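Local structure of farnesyltransferase, putative (Trypanosoma cruzi, 3WCA) at residues M74-E79 against S100-G105; E84-H89 against G142-L147; E90-T95 against E112-V117; R119-L124 against V131-C136; A155-Y160 against T203-D208. The protein probably catalyses the magnesium-dependent, NAD(P)H-driven condensation of two farnesyl diphosphate molecules to squalene, the first committed step toward lanosterol. The protein carries 1 engineered substitution. All coordinates share one frame; numbering follows the deposited sequence.

Contact 1: M74-E79 against S100-G105; sequences MSIPVE and SGVGVG. Engineered in segment 74-79: Glu79 (natural residue Asp).
Ile76 and Val102 make the apolar part of this contact between two loops. The methyl CD1 at the far end of Ile76 lies 3.6 Å from Val102 CG1 and 4.1 Å from Val102 CG2, so a single methyl reaches into the fork of the valine. The two side chains cross at about a right angle. Ile76 places CG1 between its own N and carbonyl carbon (chi1 56°), which sends CD1 toward the valine and leaves its other branch, CG2, 4.0 Å from Gly101 O. Isoleucine's longer branch lets one methyl extend to the valine, while compact valine fills the buried side.

Polar grip comes from a third residue. Asp73 accepts a hydrogen bond from Gly103 N on OD2 and pairs with Ser75 OG through OD1, so its carboxylate links the two segments. Gly103, with phi 90° and psi 168°, adopts a backbone shape in which a beta carbon would collide with the carbonyl oxygen of Val102, so glycine fits the bend.

Asp73 follows directly on the magnesium ligand Asp72, whose side chain is about 8 Å from that of Val102; the patch lies near, but not at, the metal-binding end of helix 51-72. From there the chain turns through Ile76, which also touches Lys81, and Pro77 holds the N-cap position just before helix 78-84, while 100-105 leads into helix 105-112.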
# COMPACT_ATOMS: atom_id res chain seq x y z
N MET A 74 11.15 3.54 16.30
CA MET A 74 11.52 2.52 17.28
C MET A 74 12.36 3.05 18.44
O MET A 74 12.68 2.29 19.36
CB MET A 74 12.25 1.38 16.58
CG MET A 74 11.44 0.71 15.48
SD MET A 74 9.90 -0.03 16.07
CE MET A 74 8.75 1.21 15.60
N SER A 75 12.72 4.32 18.41
CA SER A 75 13.51 4.88 19.49
C SER A 75 12.61 5.41 20.61
O SER A 75 13.10 5.72 21.70
CB SER A 75 14.43 6.01 18.98
OG SER A 75 13.68 7.14 18.59
N ILE A 76 11.31 5.49 20.35
CA ILE A 76 10.37 5.97 21.36
C ILE A 76 9.55 4.81 21.93
O ILE A 76 9.16 3.89 21.20
CB ILE A 76 9.40 7.04 20.81
CG1 ILE A 76 8.65 6.51 19.59
CG2 ILE A 76 10.18 8.30 20.44
CD1 ILE A 76 7.65 7.48 19.02
N PRO A 77 9.28 4.84 23.25
CA PRO A 77 8.53 3.84 24.01
C PRO A 77 7.17 3.46 23.42
O PRO A 77 6.44 4.32 22.92
CB PRO A 77 8.38 4.49 25.39
CG PRO A 77 9.58 5.39 25.48
CD PRO A 77 9.60 6.00 24.10
N VAL A 78 6.84 2.18 23.52
CA VAL A 78 5.57 1.68 23.02
C VAL A 78 4.38 2.25 23.79
O VAL A 78 3.36 2.58 23.18
CB VAL A 78 5.51 0.14 23.09
CG1 VAL A 78 4.15 -0.35 22.60
CG2 VAL A 78 6.62 -0.46 22.25
N GLU A 79 4.50 2.38 25.11
CA GLU A 79 3.39 2.93 25.87
C GLU A 79 3.12 4.35 25.37
O GLU A 79 1.99 4.85 25.45
CB GLU A 79 3.68 2.91 27.40
CG GLU A 79 4.57 4.02 27.96
CD GLU A 79 6.04 3.63 28.07
OE1 GLU A 79 6.37 2.44 27.87
OE2 GLU A 79 6.86 4.51 28.38
N SER A 100 6.70 17.14 18.86
CA SER A 100 8.09 17.54 18.69
C SER A 100 9.23 16.53 18.61
O SER A 100 10.18 16.75 17.85
CB SER A 100 8.45 18.57 19.76
OG SER A 100 7.71 19.76 19.58
N GLY A 101 9.18 15.43 19.36
CA GLY A 101 10.30 14.50 19.31
C GLY A 101 10.07 13.14 18.67
O GLY A 101 10.45 12.11 19.22
N VAL A 102 9.48 13.13 17.48
CA VAL A 102 9.20 11.86 16.83
C VAL A 102 9.50 11.88 15.33
O VAL A 102 9.21 12.86 14.64
CB VAL A 102 7.73 11.47 17.05
CG1 VAL A 102 7.46 10.09 16.48
CG2 VAL A 102 7.41 11.52 18.54
N GLY A 103 10.09 10.80 14.85
CA GLY A 103 10.40 10.68 13.44
C GLY A 103 11.76 11.19 12.98
O GLY A 103 12.47 11.87 13.72
N VAL A 104 12.10 10.85 11.74
CA VAL A 104 13.36 11.26 11.13
C VAL A 104 13.09 12.11 9.89
O VAL A 104 12.07 11.93 9.22
CB VAL A 104 14.21 10.03 10.73
CG1 VAL A 104 13.46 9.18 9.71
CG2 VAL A 104 15.55 10.48 10.16
N GLY A 105 14.00 13.03 9.59
CA GLY A 105 13.85 13.87 8.41
C GLY A 105 12.55 14.63 8.31
O GLY A 105 12.02 15.11 9.30

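Contact 2: E84-H89 against G142-L147; sequences ELPKFH and GMCDFL
Cys144 puts its sulfur into the angle between Leu85 and Pro86, and this is the close-packed part of the contact. SG is 3.7 Å from Leu85 CB and 3.7 Å from Pro86 CG, with Pro86 CD hardly farther. The thiol stands beside its own backbone N (chi1 -77°), which turns it outward from helix 126-147 onto segment 84-89. A small, polarisable sulfur fits here between two aliphatic groups. Beyond it Leu85 and Leu147 reach toward each other tip to tip, their CD1 methyls 3.9 Å apart.

Segment 84-89 starts on the last residue of helix 78-84 and runs on from it in the all-helical fold of the squalene and phytoene synthases, and here it leans on the C-terminal part of helix 126-147. Leu85 also rests on Val70 of helix 51-72, which carries the magnesium ligands. The side chain of Leu147 comes within about 4 Å of that of the ligand Glu71 and lies about 8 Å from the magnesium ion.

Toward solvent the packing gives way to polar residues. Pro86 sits at this margin, only partly covered, and its ring holds phi near -48°, as the turn closed by Phe88 N to Leu85 O at 2.7 Å requires. Lys87 curls back to Arg83 O, and Asp145 points off the helix to a salt bridge with Arg149.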
# COMPACT_ATOMS: atom_id res chain seq x y z
N GLU A 84 -0.68 7.91 22.59
CA GLU A 84 -0.94 8.95 21.60
C GLU A 84 -1.78 8.57 20.37
O GLU A 84 -2.66 9.33 19.95
CB GLU A 84 0.40 9.54 21.12
CG GLU A 84 1.24 10.20 22.21
CD GLU A 84 0.61 11.47 22.78
OE1 GLU A 84 -0.03 12.22 22.01
OE2 GLU A 84 0.78 11.72 23.99
N LEU A 85 -1.51 7.40 19.78
CA LEU A 85 -2.22 6.96 18.59
C LEU A 85 -3.75 6.99 18.60
O LEU A 85 -4.37 7.67 17.77
CB LEU A 85 -1.73 5.57 18.18
CG LEU A 85 -0.29 5.52 17.65
CD1 LEU A 85 0.11 4.09 17.36
CD2 LEU A 85 -0.19 6.38 16.38
N PRO A 86 -4.40 6.27 19.54
CA PRO A 86 -5.86 6.22 19.62
C PRO A 86 -6.60 7.56 19.58
O PRO A 86 -7.75 7.62 19.16
CB PRO A 86 -6.11 5.48 20.93
CG PRO A 86 -4.93 4.55 20.99
CD PRO A 86 -3.79 5.47 20.62
N LYS A 87 -5.95 8.62 20.01
CA LYS A 87 -6.60 9.92 19.98
C LYS A 87 -6.00 10.83 18.91
O LYS A 87 -6.17 12.05 18.94
CB LYS A 87 -6.54 10.59 21.36
CG LYS A 87 -5.16 10.69 21.99
CD LYS A 87 -5.22 11.53 23.27
CE LYS A 87 -3.83 11.81 23.84
NZ LYS A 87 -3.25 10.63 24.53
N PHE A 88 -5.30 10.23 17.95
CA PHE A 88 -4.69 11.01 16.90
C PHE A 88 -5.76 11.70 16.09
O PHE A 88 -5.62 12.87 15.74
CB PHE A 88 -3.86 10.13 15.98
CG PHE A 88 -2.75 10.87 15.30
CD1 PHE A 88 -1.56 11.12 15.98
CD2 PHE A 88 -2.89 11.32 14.00
CE1 PHE A 88 -0.52 11.81 15.36
CE2 PHE A 88 -1.86 12.01 13.37
CZ PHE A 88 -0.67 12.26 14.05
N HIS A 89 -6.84 10.99 15.79
CA HIS A 89 -7.93 11.55 15.01
C HIS A 89 -8.58 12.76 15.69
O HIS A 89 -9.11 13.64 15.02
CB HIS A 89 -9.00 10.49 14.74
CG HIS A 89 -9.86 10.17 15.93
ND1 HIS A 89 -9.35 9.68 17.11
CD2 HIS A 89 -11.20 10.28 16.11
CE1 HIS A 89 -10.33 9.49 17.97
NE2 HIS A 89 -11.47 9.85 17.39
N GLY A 142 -5.70 -0.18 14.93
CA GLY A 142 -5.19 -1.39 14.33
C GLY A 142 -3.68 -1.45 14.53
O GLY A 142 -3.11 -2.49 14.86
N MET A 143 -3.02 -0.32 14.32
CA MET A 143 -1.58 -0.27 14.50
C MET A 143 -1.25 -0.61 15.95
O MET A 143 -0.29 -1.34 16.22
CB MET A 143 -1.03 1.12 14.17
CG MET A 143 -1.11 1.53 12.70
SD MET A 143 -0.54 3.24 12.52
CE MET A 143 0.01 3.26 10.78
N CYS A 144 -2.05 -0.08 16.89
CA CYS A 144 -1.82 -0.35 18.30
C CYS A 144 -1.87 -1.84 18.57
O CYS A 144 -1.03 -2.37 19.31
CB CYS A 144 -2.87 0.37 19.17
SG CYS A 144 -2.57 2.14 19.38
N ASP A 145 -2.83 -2.52 17.96
CA ASP A 145 -2.97 -3.96 18.14
C ASP A 145 -1.70 -4.70 17.74
O ASP A 145 -1.25 -5.59 18.46
CB ASP A 145 -4.16 -4.48 17.32
CG ASP A 145 -4.36 -5.99 17.47
OD1 ASP A 145 -4.05 -6.54 18.55
OD2 ASP A 145 -4.85 -6.64 16.51
N PHE A 146 -1.12 -4.33 16.60
CA PHE A 146 0.10 -4.99 16.13
C PHE A 146 1.40 -4.40 16.65
O PHE A 146 2.47 -4.83 16.26
CB PHE A 146 0.12 -5.05 14.60
CG PHE A 146 -0.79 -6.09 14.03
CD1 PHE A 146 -0.44 -7.44 14.07
CD2 PHE A 146 -2.03 -5.73 13.50
CE1 PHE A 146 -1.32 -8.42 13.61
CE2 PHE A 146 -2.92 -6.71 13.03
CZ PHE A 146 -2.55 -8.06 13.09
N LEU A 147 1.31 -3.40 17.51
CA LEU A 147 2.52 -2.82 18.09
C LEU A 147 2.86 -3.69 19.29
O LEU A 147 4.01 -3.74 19.74
CB LEU A 147 2.29 -1.38 18.54
CG LEU A 147 2.71 -0.26 17.59
CD1 LEU A 147 2.39 1.07 18.24
CD2 LEU A 147 4.20 -0.35 17.29

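Contact 3: E90-T95 against E112-V117; sequences EHLHDT and ERYTHV
At the junction where helix 105-112 gives way to helix 115-122, Tyr114 turns inward and meets Leu92 of the irregular segment 90-95. Between these two the touch is terminal: Leu92 CD1 lies 3.6 Å from Tyr114 OH, and the two side chains cross obliquely. Leu92 has uncommon torsions (chi1 -96°, chi2 20°), which swing CD1 toward the phenol. The tyrosine extends away from its backbone N (chi1 -165°), carrying its ring into the interior, where its hydroxyl is buried and has no hydrogen-bonding partner in the model. The backbones come closest at Thr95 and Thr115, whose CA atoms are 5.4 Å apart; these threonines supply about half of the buried surface.

A long, flat tyrosine suits its place through the contacts of its ring. One face is partly covered by Val117, whose CB lies 4.3 Å above the plane and toward the rim, and the ring meets that of Trp97 with the planes nearly perpendicular. Leu92 and Tyr114 both touch Val63 of helix 51-72, the helix that bears the magnesium ligands in this synthase fold, so both segments pack against it. Tyr114 is about 11 Å, side chain to side chain, from the magnesium ligand Asp68.

Within each segment, short-range bonds hold the backbone. Asp94 N bonds to His91 O at 2.9 Å, and Asp94 OD1 accepts from Thr96 N, closing an Asx turn that suits an aspartate leaving a helical bend. Across the junction, His116 N reaches Arg113 O at 3.3 Å; His116 ND1 adds a weak bond to the same oxygen, while its imidazole stacks on Phe30.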
# COMPACT_ATOMS: atom_id res chain seq x y z
N GLU A 90 -8.53 12.81 17.02
CA GLU A 90 -9.12 13.94 17.74
C GLU A 90 -8.38 15.24 17.46
O GLU A 90 -8.99 16.31 17.47
CB GLU A 90 -9.15 13.66 19.25
CG GLU A 90 -10.11 12.53 19.62
CD GLU A 90 -10.11 12.18 21.11
OE1 GLU A 90 -10.74 11.15 21.47
OE2 GLU A 90 -9.48 12.92 21.90
N HIS A 91 -7.08 15.15 17.20
CA HIS A 91 -6.28 16.34 16.92
C HIS A 91 -6.63 17.03 15.60
O HIS A 91 -6.25 18.18 15.37
CB HIS A 91 -4.80 15.98 16.93
CG HIS A 91 -4.37 15.25 18.16
ND1 HIS A 91 -4.77 15.63 19.43
CD2 HIS A 91 -3.55 14.18 18.33
CE1 HIS A 91 -4.23 14.82 20.32
NE2 HIS A 91 -3.48 13.94 19.68
N LEU A 92 -7.36 16.33 14.74
CA LEU A 92 -7.76 16.90 13.45
C LEU A 92 -8.53 18.21 13.61
O LEU A 92 -8.53 19.05 12.71
CB LEU A 92 -8.62 15.89 12.68
CG LEU A 92 -7.96 14.98 11.63
CD1 LEU A 92 -6.45 14.90 11.84
CD2 LEU A 92 -8.60 13.61 11.69
N HIS A 93 -9.18 18.37 14.76
CA HIS A 93 -9.97 19.57 15.04
C HIS A 93 -9.26 20.53 16.00
O HIS A 93 -9.88 21.44 16.53
CB HIS A 93 -11.32 19.17 15.62
CG HIS A 93 -12.13 18.27 14.73
ND1 HIS A 93 -12.63 18.69 13.52
CD2 HIS A 93 -12.51 16.98 14.88
CE1 HIS A 93 -13.29 17.69 12.95
NE2 HIS A 93 -13.23 16.64 13.76
N ASP A 94 -7.97 20.31 16.21
CA ASP A 94 -7.20 21.16 17.12
C ASP A 94 -6.02 21.79 16.36
O ASP A 94 -4.91 21.27 16.39
CB ASP A 94 -6.68 20.33 18.30
CG ASP A 94 -5.91 21.16 19.31
OD1 ASP A 94 -5.66 22.34 19.03
OD2 ASP A 94 -5.55 20.61 20.38
N THR A 95 -6.29 22.91 15.70
CA THR A 95 -5.29 23.61 14.90
C THR A 95 -4.02 24.05 15.62
O THR A 95 -3.16 24.69 15.02
CB THR A 95 -5.90 24.85 14.22
OG1 THR A 95 -6.51 25.68 15.21
CG2 THR A 95 -6.96 24.43 13.20
N GLU A 112 5.92 18.23 13.64
CA GLU A 112 6.20 19.49 14.33
C GLU A 112 5.39 20.65 13.77
O GLU A 112 4.93 21.52 14.51
CB GLU A 112 7.69 19.83 14.25
CG GLU A 112 8.58 18.76 14.85
CD GLU A 112 10.06 19.08 14.72
OE1 GLU A 112 10.48 19.52 13.63
OE2 GLU A 112 10.80 18.88 15.71
N ARG A 113 5.21 20.68 12.45
CA ARG A 113 4.44 21.73 11.81
C ARG A 113 3.11 21.14 11.35
O ARG A 113 2.56 21.55 10.33
CB ARG A 113 5.21 22.30 10.62
CG ARG A 113 6.51 22.99 11.00
CD ARG A 113 7.24 23.52 9.78
NE ARG A 113 6.55 24.63 9.12
CZ ARG A 113 6.86 25.08 7.91
NH1 ARG A 113 7.85 24.52 7.23
NH2 ARG A 113 6.19 26.10 7.39
N TYR A 114 2.60 20.20 12.13
CA TYR A 114 1.34 19.52 11.83
C TYR A 114 0.16 20.48 11.76
O TYR A 114 -0.94 20.10 11.36
CB TYR A 114 1.08 18.44 12.87
CG TYR A 114 0.02 17.43 12.48
CD1 TYR A 114 0.28 16.46 11.51
CD2 TYR A 114 -1.23 17.44 13.09
CE1 TYR A 114 -0.68 15.51 11.17
CE2 TYR A 114 -2.20 16.50 12.76
CZ TYR A 114 -1.91 15.53 11.80
OH TYR A 114 -2.85 14.58 11.48
N THR A 115 0.38 21.73 12.15
CA THR A 115 -0.69 22.72 12.13
C THR A 115 -1.23 22.95 10.73
O THR A 115 -2.44 23.10 10.53
CB THR A 115 -0.20 24.08 12.67
OG1 THR A 115 0.46 23.89 13.92
CG2 THR A 115 -1.37 25.02 12.86
N HIS A 116 -0.34 22.99 9.74
CA HIS A 116 -0.76 23.23 8.37
C HIS A 116 -1.76 22.21 7.87
O HIS A 116 -2.66 22.53 7.10
CB HIS A 116 0.43 23.27 7.43
CG HIS A 116 1.38 24.39 7.70
ND1 HIS A 116 2.59 24.20 8.35
CD2 HIS A 116 1.30 25.71 7.44
CE1 HIS A 116 3.21 25.36 8.47
NE2 HIS A 116 2.45 26.29 7.93
N VAL A 117 -1.60 20.97 8.31
CA VAL A 117 -2.48 19.89 7.90
C VAL A 117 -3.87 20.03 8.52
O VAL A 117 -4.88 19.88 7.84
CB VAL A 117 -1.91 18.51 8.32
CG1 VAL A 117 -2.76 17.40 7.73
CG2 VAL A 117 -0.48 18.38 7.85

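Contact 4: R119-L124 against V131-C136; sequences RAYSRL and VISGIC
This is an interhelical packing contact in which Tyr121 in the last turn of helix 115-122 and Leu124 just after it meet Ile132 and Ser133, nearly two turns into helix 126-147. Ile132 sits at the edge of the tyrosine ring, near its plane, with CG2 4.0 Å from Tyr121 CE1. The ring and the isoleucine lie alongside, pointing opposite ways. Tyr121 stretches away from its own N (chi1 176°), long enough for its OH to lie 3.5 Å from Ser133 CB, where serine's short side chain brings only CB against the hydroxyl. That hydroxyl is hydrogen-bonded to Gln129 O, which ties the ring to the first part of the next helix.

These are two consecutive helices of the all-helical synthase fold packing across the short link between them, and Ile132 also rests on Phe60 of helix 51-72. The other branch of Ile132 is used as well: its CD1 is 3.9 Å from Leu124 CD1, the two side chains running roughly perpendicular.

On the outer side, Ser122 OG bonds back to Arg119 O at 2.6 Å, in the carbonyl plane and on a lone pair, a common use of serine near a helix end. Arg123, beside it, forms a salt bridge to Asp27.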
# COMPACT_ATOMS: atom_id res chain seq x y z
N ARG A 119 -5.22 22.76 9.65
CA ARG A 119 -5.87 23.96 9.12
C ARG A 119 -6.51 23.60 7.79
O ARG A 119 -7.70 23.83 7.58
CB ARG A 119 -4.87 25.09 8.89
CG ARG A 119 -4.17 25.59 10.12
CD ARG A 119 -3.53 26.93 9.82
NE ARG A 119 -2.58 27.33 10.84
CZ ARG A 119 -2.26 28.59 11.10
NH1 ARG A 119 -2.83 29.58 10.42
NH2 ARG A 119 -1.36 28.87 12.04
N ALA A 120 -5.70 23.05 6.89
CA ALA A 120 -6.17 22.65 5.57
C ALA A 120 -7.36 21.71 5.75
O ALA A 120 -8.34 21.77 5.00
CB ALA A 120 -5.06 21.93 4.82
N TYR A 121 -7.27 20.86 6.76
CA TYR A 121 -8.33 19.91 7.07
C TYR A 121 -9.64 20.62 7.38
O TYR A 121 -10.70 20.25 6.87
CB TYR A 121 -7.92 19.05 8.27
CG TYR A 121 -8.97 18.09 8.75
CD1 TYR A 121 -9.05 16.79 8.24
CD2 TYR A 121 -9.88 18.46 9.74
CE1 TYR A 121 -10.01 15.89 8.71
CE2 TYR A 121 -10.85 17.57 10.21
CZ TYR A 121 -10.90 16.29 9.69
OH TYR A 121 -11.84 15.40 10.16
N SER A 122 -9.56 21.66 8.22
CA SER A 122 -10.75 22.41 8.62
C SER A 122 -11.45 23.11 7.46
O SER A 122 -12.61 23.49 7.58
CB SER A 122 -10.39 23.45 9.69
OG SER A 122 -9.61 24.50 9.15
N ARG A 123 -10.75 23.27 6.34
CA ARG A 123 -11.35 23.92 5.18
C ARG A 123 -11.89 22.92 4.17
O ARG A 123 -12.25 23.29 3.05
CB ARG A 123 -10.34 24.86 4.51
CG ARG A 123 -10.06 26.12 5.33
CD ARG A 123 -9.32 27.20 4.53
NE ARG A 123 -7.88 26.96 4.42
CZ ARG A 123 -7.02 27.09 5.42
NH1 ARG A 123 -7.44 27.47 6.62
NH2 ARG A 123 -5.73 26.87 5.22
N LEU A 124 -11.96 21.65 4.56
CA LEU A 124 -12.49 20.61 3.67
C LEU A 124 -13.98 20.43 3.89
O LEU A 124 -14.51 20.80 4.93
CB LEU A 124 -11.79 19.27 3.90
CG LEU A 124 -10.38 19.03 3.37
CD1 LEU A 124 -9.88 17.68 3.87
CD2 LEU A 124 -10.36 19.07 1.85
N VAL A 131 -14.70 11.06 6.62
CA VAL A 131 -14.10 9.85 6.08
C VAL A 131 -12.69 9.75 6.64
O VAL A 131 -12.28 8.71 7.18
CB VAL A 131 -14.07 9.91 4.53
CG1 VAL A 131 -13.21 8.80 3.97
CG2 VAL A 131 -15.50 9.80 4.00
N ILE A 132 -11.96 10.85 6.54
CA ILE A 132 -10.58 10.95 7.00
C ILE A 132 -10.44 10.69 8.50
O ILE A 132 -9.58 9.93 8.94
CB ILE A 132 -10.00 12.35 6.66
CG1 ILE A 132 -10.05 12.55 5.13
CG2 ILE A 132 -8.58 12.48 7.21
CD1 ILE A 132 -9.42 13.86 4.65
N SER A 133 -11.30 11.33 9.28
CA SER A 133 -11.26 11.16 10.73
C SER A 133 -11.60 9.72 11.08
O SER A 133 -10.99 9.12 11.98
CB SER A 133 -12.26 12.11 11.39
OG SER A 133 -12.04 12.18 12.79
N GLY A 134 -12.55 9.16 10.34
CA GLY A 134 -12.99 7.80 10.58
C GLY A 134 -11.95 6.74 10.27
O GLY A 134 -11.80 5.76 11.02
N ILE A 135 -11.23 6.92 9.16
CA ILE A 135 -10.21 5.97 8.76
C ILE A 135 -8.99 6.13 9.67
O ILE A 135 -8.37 5.15 10.05
CB ILE A 135 -9.77 6.18 7.28
CG1 ILE A 135 -10.98 5.98 6.35
CG2 ILE A 135 -8.68 5.19 6.91
CD1 ILE A 135 -11.62 4.62 6.46
N CYS A 136 -8.67 7.37 10.01
CA CYS A 136 -7.53 7.68 10.88
C CYS A 136 -7.60 6.92 12.21
O CYS A 136 -6.62 6.32 12.65
CB CYS A 136 -7.47 9.17 11.16
SG CYS A 136 -6.18 9.60 12.31

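Contact 5: A155-Y160 against T203-D208; sequences ADYDLY and TNIIRD
The helical backbones of 155-160 and 203-207 are nearest at Tyr157 and Ile205, whose CA atoms are 10.4 Å apart, a spacing that long side chains must bridge. The contact joins helix 154-179 to helix 191-207 in the interior of the synthase fold, and segment 203-208 runs into what is probably the second aspartate-rich motif of this family, beginning at Asp208.

Tyr157 supplies most of the reach. With CG anti to its N (chi1 -179°), the ring leans over to the other helix, and Ile205 meets it at the edge, near the ring plane: Ile205 CD1 is 3.9 Å from Tyr157 CE1. The second isoleucine branch stays close too, CG2 lying 4.0 Å from Tyr157 OH. The two residues overlap side by side, each directed toward the other's helix, and isoleucine's two branches let CD1 touch the ring edge while CG2 lies near the hydroxyl. Helix 243-258 adds a further wall, its Met253 touching both Tyr157 and Ile206.

Both helices also serve the active site. Tyr160, one turn along from Tyr157, hydrogen-bonds through OH to the magnesium ligand Glu71, and Asn204 touches the bound thiodiphosphate substrate analogue. Ile205 itself stands back, about 8 Å from that ligand, as an apolar second layer.

Arg207 and Asp208 are locked side-on by a salt bridge. NE reaches Asp208 OD1 at 2.7 Å, meeting it from above the carboxylate plane, while NH2 meets OD2 on its syn side at 2.9 Å, almost straight at 177°. Over one guanidinium face, offset toward the rim, lies Asn204 OD1.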
# COMPACT_ATOMS: atom_id res chain seq x y z
N ALA A 155 -3.82 -14.88 8.58
CA ALA A 155 -4.95 -14.07 9.02
C ALA A 155 -4.38 -12.78 9.60
O ALA A 155 -4.90 -11.69 9.34
CB ALA A 155 -5.76 -14.81 10.09
N ASP A 156 -3.32 -12.91 10.40
CA ASP A 156 -2.65 -11.76 10.99
C ASP A 156 -2.12 -10.87 9.85
O ASP A 156 -2.32 -9.66 9.85
CB ASP A 156 -1.45 -12.19 11.85
CG ASP A 156 -1.85 -12.83 13.18
OD1 ASP A 156 -0.97 -13.48 13.79
OD2 ASP A 156 -3.01 -12.69 13.63
N TYR A 157 -1.43 -11.50 8.90
CA TYR A 157 -0.85 -10.80 7.74
C TYR A 157 -1.94 -9.97 7.05
O TYR A 157 -1.80 -8.77 6.89
CB TYR A 157 -0.24 -11.84 6.79
CG TYR A 157 0.45 -11.32 5.53
CD1 TYR A 157 1.31 -10.22 5.56
CD2 TYR A 157 0.32 -12.01 4.32
CE1 TYR A 157 2.04 -9.83 4.42
CE2 TYR A 157 1.03 -11.64 3.18
CZ TYR A 157 1.89 -10.55 3.24
OH TYR A 157 2.62 -10.22 2.11
N ASP A 158 -3.02 -10.64 6.66
CA ASP A 158 -4.15 -9.98 6.01
C ASP A 158 -4.78 -8.86 6.83
O ASP A 158 -5.08 -7.79 6.30
CB ASP A 158 -5.23 -11.01 5.67
CG ASP A 158 -4.92 -11.77 4.40
OD1 ASP A 158 -3.74 -11.88 4.05
OD2 ASP A 158 -5.87 -12.25 3.76
N LEU A 159 -4.97 -9.10 8.13
CA LEU A 159 -5.59 -8.08 8.96
C LEU A 159 -4.68 -6.86 9.11
O LEU A 159 -5.15 -5.72 9.06
CB LEU A 159 -5.97 -8.64 10.34
CG LEU A 159 -6.70 -7.69 11.30
CD1 LEU A 159 -8.04 -7.26 10.70
CD2 LEU A 159 -6.91 -8.39 12.67
N TYR A 160 -3.39 -7.09 9.30
CA TYR A 160 -2.46 -5.97 9.43
C TYR A 160 -2.43 -5.15 8.13
O TYR A 160 -2.35 -3.92 8.18
CB TYR A 160 -1.04 -6.46 9.77
CG TYR A 160 -0.04 -5.33 9.87
CD1 TYR A 160 0.01 -4.52 11.01
CD2 TYR A 160 0.81 -5.02 8.81
CE1 TYR A 160 0.89 -3.43 11.09
CE2 TYR A 160 1.69 -3.93 8.87
CZ TYR A 160 1.72 -3.14 10.01
OH TYR A 160 2.57 -2.06 10.07
N THR A 203 2.84 -6.40 -2.18
CA THR A 203 3.92 -6.35 -3.15
C THR A 203 5.09 -5.58 -2.54
O THR A 203 6.24 -5.94 -2.73
CB THR A 203 3.48 -5.70 -4.47
OG1 THR A 203 2.38 -6.45 -5.01
CG2 THR A 203 4.61 -5.72 -5.49
N ASN A 204 4.79 -4.53 -1.78
CA ASN A 204 5.88 -3.79 -1.17
C ASN A 204 6.54 -4.61 -0.07
O ASN A 204 7.76 -4.63 0.03
CB ASN A 204 5.40 -2.45 -0.62
CG ASN A 204 5.00 -1.46 -1.72
OD1 ASN A 204 5.35 -1.64 -2.89
ND2 ASN A 204 4.28 -0.42 -1.35
N ILE A 205 5.74 -5.28 0.75
CA ILE A 205 6.30 -6.10 1.83
C ILE A 205 7.23 -7.18 1.26
O ILE A 205 8.29 -7.48 1.82
CB ILE A 205 5.16 -6.74 2.69
CG1 ILE A 205 4.65 -5.70 3.70
CG2 ILE A 205 5.67 -7.98 3.43
CD1 ILE A 205 3.41 -6.15 4.48
N ILE A 206 6.82 -7.74 0.12
CA ILE A 206 7.62 -8.76 -0.54
C ILE A 206 8.92 -8.16 -1.08
O ILE A 206 10.00 -8.71 -0.85
CB ILE A 206 6.85 -9.40 -1.71
CG1 ILE A 206 5.68 -10.23 -1.17
CG2 ILE A 206 7.79 -10.27 -2.54
CD1 ILE A 206 4.79 -10.82 -2.26
N ARG A 207 8.80 -7.05 -1.80
CA ARG A 207 9.96 -6.38 -2.39
C ARG A 207 10.96 -5.87 -1.36
O ARG A 207 12.17 -5.93 -1.59
CB ARG A 207 9.53 -5.18 -3.26
CG ARG A 207 10.72 -4.38 -3.88
CD ARG A 207 10.37 -2.91 -4.19
NE ARG A 207 9.89 -2.20 -3.00
CZ ARG A 207 9.15 -1.09 -3.02
NH1 ARG A 207 8.80 -0.56 -4.19
NH2 ARG A 207 8.72 -0.54 -1.88
N ASP A 208 10.46 -5.36 -0.24
CA ASP A 208 11.32 -4.78 0.80
C ASP A 208 11.82 -5.73 1.89
O ASP A 208 12.33 -5.27 2.91
CB ASP A 208 10.62 -3.59 1.46
CG ASP A 208 10.28 -2.48 0.47
OD1 ASP A 208 10.96 -2.37 -0.57
OD2 ASP A 208 9.33 -1.71 0.74

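How the contacts relate
From the N terminus, helix 51-72 runs out into contact 1, which closes the loop from 74-79 to 100-105 near the metal end of that helix. Contact 2 starts inside this loop and ends far beyond it, so the two cross; contact 3, closing the excursion through helix 105-112, crosses contact 1 as well. Contact 4 closes the short link between helices 115-122 and 126-147. Contacts 3 and 4 follow in series, both nested within contact 2. Neighbours touch: Ser100 lies against Glu112, Phe88 against Tyr114, His89 against Cys136 and Leu92 against Tyr121. Contact 5 closes the part between 160 and 203 nearer the chain's centre, and meets contact 2 where Phe146 packs edge-to-face with Tyr160.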